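Local coordinates for RNA-dependent RNA polymerase (PDB 6DX2), which probably copies viral RNA as a whole and carries here its viral OTU cysteine protease domain, which is associated with deubiquitinase activity, at residues A[41-46]-A[103-108]. Numbering follows the deposited sequence.
Sequences NCFFYS and VEAEIL
The rings of Phe43 and Phe44 both pack on Glu104 and also touch each other: one face of the Phe44 ring carries Phe43 CD2, 3.7 Å above its plane and offset toward the rim, while Phe44 CD1 lies in plane at the edge of the Phe43 ring. In this OTU-like cysteine protease the rings bridge helix 102-112 and helix 42-52, which opens at Cys42, last of the Asp-Gly-Asn-Cys motif and probably the nucleophile, as in other OTU proteases. The axes of the short segments approach to 11.7 Å at 32°. In Phe43, chi1 of 174° swings the ring away from its own backbone N and across to helix 102-112, its far rim arriving obliquely: CE2 lies 3.7 Å from Glu104 CB, and CZ lies 3.7 Å from Ala105 N. Phe44 CZ meets Glu104 CG at 4.0 Å. Glu104 thus offers the rings its methylene carbons. Its chain bends at chi2 (71°), and the buried carboxylate is satisfied by other groups: OE2 bonds to the hydroxyls of Tyr89 and Tyr98, OE1 to Gly101 N. Within the first helical turn, Ser46 OG and Ser46 N reach Cys42 O from opposite faces of its carbonyl plane, each at 2.8 Å.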
ATOM      1  N   ASN A  41      12.101   4.052  -4.379  1.00 33.25           N
ATOM      2  CA  ASN A  41      10.906   3.920  -5.201  1.00 32.80           C
ATOM      3  C   ASN A  41      10.136   2.611  -4.989  1.00 32.13           C
ATOM      4  O   ASN A  41       9.202   2.356  -5.744  1.00 31.84           O
ATOM      5  CB  ASN A  41      11.312   4.018  -6.676  1.00 33.45           C
ATOM      6  CG  ASN A  41      12.093   5.291  -6.958  1.00 37.20           C
ATOM      7  OD1 ASN A  41      11.809   6.335  -6.402  1.00 34.86           O
ATOM      8  ND2 ASN A  41      13.106   5.208  -7.853  1.00 36.48           N
ATOM      9  N   CYS A  42      10.578   1.742  -4.059  1.00 31.24           N
ATOM     10  CA  CYS A  42      10.070   0.373  -3.966  1.00 34.29           C
ATOM     11  C   CYS A  42       8.549   0.294  -3.734  1.00 27.79           C
ATOM     12  O   CYS A  42       7.945  -0.663  -4.221  1.00 29.91           O
ATOM     13  CB  CYS A  42      10.798  -0.409  -2.873  1.00 33.19           C
ATOM     14  SG  CYS A  42      10.654   0.314  -1.220  1.00 34.37           S
ATOM     15  N   PHE A  43       7.917   1.268  -3.044  1.00 27.21           N
ATOM     16  CA  PHE A  43       6.472   1.230  -2.883  1.00 27.17           C
ATOM     17  C   PHE A  43       5.829   1.290  -4.254  1.00 28.45           C
ATOM     18  O   PHE A  43       4.945   0.484  -4.569  1.00 27.29           O
ATOM     19  CB  PHE A  43       6.018   2.404  -1.998  1.00 26.90           C
ATOM     20  CG  PHE A  43       4.528   2.530  -1.896  1.00 26.55           C
ATOM     21  CD1 PHE A  43       3.858   1.960  -0.821  1.00 30.03           C
ATOM     22  CD2 PHE A  43       3.805   3.150  -2.902  1.00 29.02           C
ATOM     23  CE1 PHE A  43       2.464   2.048  -0.731  1.00 31.54           C
ATOM     24  CE2 PHE A  43       2.387   3.226  -2.833  1.00 33.48           C
ATOM     25  CZ  PHE A  43       1.737   2.669  -1.718  1.00 31.71           C
ATOM     26  N   PHE A  44       6.376   2.149  -5.123  1.00 26.65           N
ATOM     27  CA  PHE A  44       5.823   2.366  -6.446  1.00 27.06           C
ATOM     28  C   PHE A  44       6.194   1.248  -7.388  1.00 31.10           C
ATOM     29  O   PHE A  44       5.388   0.891  -8.229  1.00 31.51           O
ATOM     30  CB  PHE A  44       6.270   3.756  -6.962  1.00 28.26           C
ATOM     31  CG  PHE A  44       5.917   4.886  -5.956  1.00 28.97           C
ATOM     32  CD1 PHE A  44       4.588   5.342  -5.821  1.00 35.60           C
ATOM     33  CD2 PHE A  44       6.896   5.333  -5.048  1.00 30.88           C
ATOM     34  CE1 PHE A  44       4.287   6.333  -4.867  1.00 33.54           C
ATOM     35  CE2 PHE A  44       6.612   6.271  -4.093  1.00 29.48           C
ATOM     36  CZ  PHE A  44       5.307   6.765  -3.979  1.00 32.33           C
ATOM     37  N   TYR A  45       7.397   0.678  -7.252  1.00 29.41           N
ATOM     38  CA  TYR A  45       7.728  -0.540  -8.002  1.00 30.74           C
ATOM     39  C   TYR A  45       6.743  -1.634  -7.658  1.00 29.47           C
ATOM     40  O   TYR A  45       6.313  -2.401  -8.534  1.00 30.77           O
ATOM     41  CB  TYR A  45       9.103  -1.059  -7.638  1.00 30.48           C
ATOM     42  CG  TYR A  45      10.285  -0.187  -8.051  1.00 33.05           C
ATOM     43  CD1 TYR A  45      10.142   0.828  -9.031  1.00 31.38           C
ATOM     44  CD2 TYR A  45      11.480  -0.285  -7.348  1.00 31.56           C
ATOM     45  CE1 TYR A  45      11.264   1.657  -9.382  1.00 33.89           C
ATOM     46  CE2 TYR A  45      12.547   0.549  -7.645  1.00 32.82           C
ATOM     47  CZ  TYR A  45      12.434   1.507  -8.652  1.00 34.19           C
ATOM     48  OH  TYR A  45      13.509   2.322  -8.937  1.00 35.26           O
ATOM     49  N   SER A  46       6.429  -1.753  -6.362  1.00 28.20           N
ATOM     50  CA  SER A  46       5.614  -2.861  -5.900  1.00 29.44           C
ATOM     51  C   SER A  46       4.200  -2.748  -6.433  1.00 30.75           C
ATOM     52  O   SER A  46       3.622  -3.759  -6.894  1.00 28.06           O
ATOM     53  CB  SER A  46       5.632  -2.899  -4.383  1.00 28.90           C
ATOM     54  OG  SER A  46       6.907  -3.290  -3.910  1.00 31.18           O
ATOM     55  N   VAL A 103       0.416   6.985   3.484  1.00 31.63           N
ATOM     56  CA  VAL A 103      -0.155   8.181   2.849  1.00 34.11           C
ATOM     57  C   VAL A 103      -0.530   7.883   1.405  1.00 30.93           C
ATOM     58  O   VAL A 103      -1.641   8.198   0.954  1.00 31.47           O
ATOM     59  CB  VAL A 103       0.845   9.349   2.914  1.00 32.31           C
ATOM     60  CG1 VAL A 103       0.358  10.474   2.020  1.00 34.38           C
ATOM     61  CG2 VAL A 103       0.972   9.844   4.341  1.00 36.19           C
ATOM     62  N   GLU A 104       0.393   7.227   0.677  1.00 30.09           N
ATOM     63  CA  GLU A 104       0.167   6.849  -0.705  1.00 28.37           C
ATOM     64  C   GLU A 104      -0.778   5.656  -0.835  1.00 29.10           C
ATOM     65  O   GLU A 104      -1.509   5.576  -1.819  1.00 30.68           O
ATOM     66  CB  GLU A 104       1.513   6.506  -1.373  1.00 28.90           C
ATOM     67  CG  GLU A 104       2.323   7.781  -1.580  1.00 31.24           C
ATOM     68  CD  GLU A 104       2.850   8.348  -0.298  1.00 32.36           C
ATOM     69  OE1 GLU A 104       3.237   7.571   0.629  1.00 30.53           O
ATOM     70  OE2 GLU A 104       2.812   9.596  -0.194  1.00 31.45           O
ATOM     71  N   ALA A 105      -0.756   4.722   0.108  1.00 30.20           N
ATOM     72  CA  ALA A 105      -1.715   3.623   0.032  1.00 30.39           C
ATOM     73  C   ALA A 105      -3.139   4.152   0.148  1.00 30.83           C
ATOM     74  O   ALA A 105      -4.041   3.760  -0.610  1.00 30.56           O
ATOM     75  CB  ALA A 105      -1.427   2.630   1.159  1.00 28.09           C
ATOM     76  N   GLU A 106      -3.353   5.078   1.069  1.00 28.67           N
ATOM     77  CA  GLU A 106      -4.688   5.656   1.223  1.00 29.54           C
ATOM     78  C   GLU A 106      -5.119   6.350  -0.064  1.00 32.57           C
ATOM     79  O   GLU A 106      -6.225   6.118  -0.565  1.00 32.44           O
ATOM     80  CB  GLU A 106      -4.696   6.623   2.395  1.00 32.56           C
ATOM     81  CG  GLU A 106      -5.994   7.450   2.494  1.00 37.46           C
ATOM     82  CD  GLU A 106      -6.025   8.232   3.775  1.00 47.93           C
ATOM     83  OE1 GLU A 106      -5.208   9.146   3.844  1.00 40.96           O
ATOM     84  OE2 GLU A 106      -6.880   7.962   4.670  1.00 55.38           O
ATOM     85  N   ILE A 107      -4.230   7.161  -0.642  1.00 29.53           N
ATOM     86  CA  ILE A 107      -4.589   7.916  -1.854  1.00 29.98           C
ATOM     87  C   ILE A 107      -4.808   6.977  -3.032  1.00 29.91           C
ATOM     88  O   ILE A 107      -5.806   7.083  -3.768  1.00 31.52           O
ATOM     89  CB  ILE A 107      -3.522   8.969  -2.184  1.00 30.68           C
ATOM     90  CG1 ILE A 107      -3.504  10.073  -1.132  1.00 29.37           C
ATOM     91  CG2 ILE A 107      -3.829   9.618  -3.528  1.00 32.10           C
ATOM     92  CD1 ILE A 107      -2.282  11.121  -1.291  1.00 31.51           C
ATOM     93  N   LEU A 108      -3.875   6.043  -3.247  1.00 31.13           N
ATOM     94  CA  LEU A 108      -4.013   5.169  -4.414  1.00 30.09           C
ATOM     95  C   LEU A 108      -5.266   4.311  -4.339  1.00 30.83           C
ATOM     96  O   LEU A 108      -5.877   4.010  -5.362  1.00 31.60           O
ATOM     97  CB  LEU A 108      -2.774   4.246  -4.537  1.00 34.46           C
ATOM     98  CG  LEU A 108      -2.546   3.760  -5.952  1.00 37.71           C
ATOM     99  CD1 LEU A 108      -2.481   4.761  -7.015  1.00 37.36           C
ATOM    100  CD2 LEU A 108      -1.183   2.994  -5.909  1.00 44.21           C
TER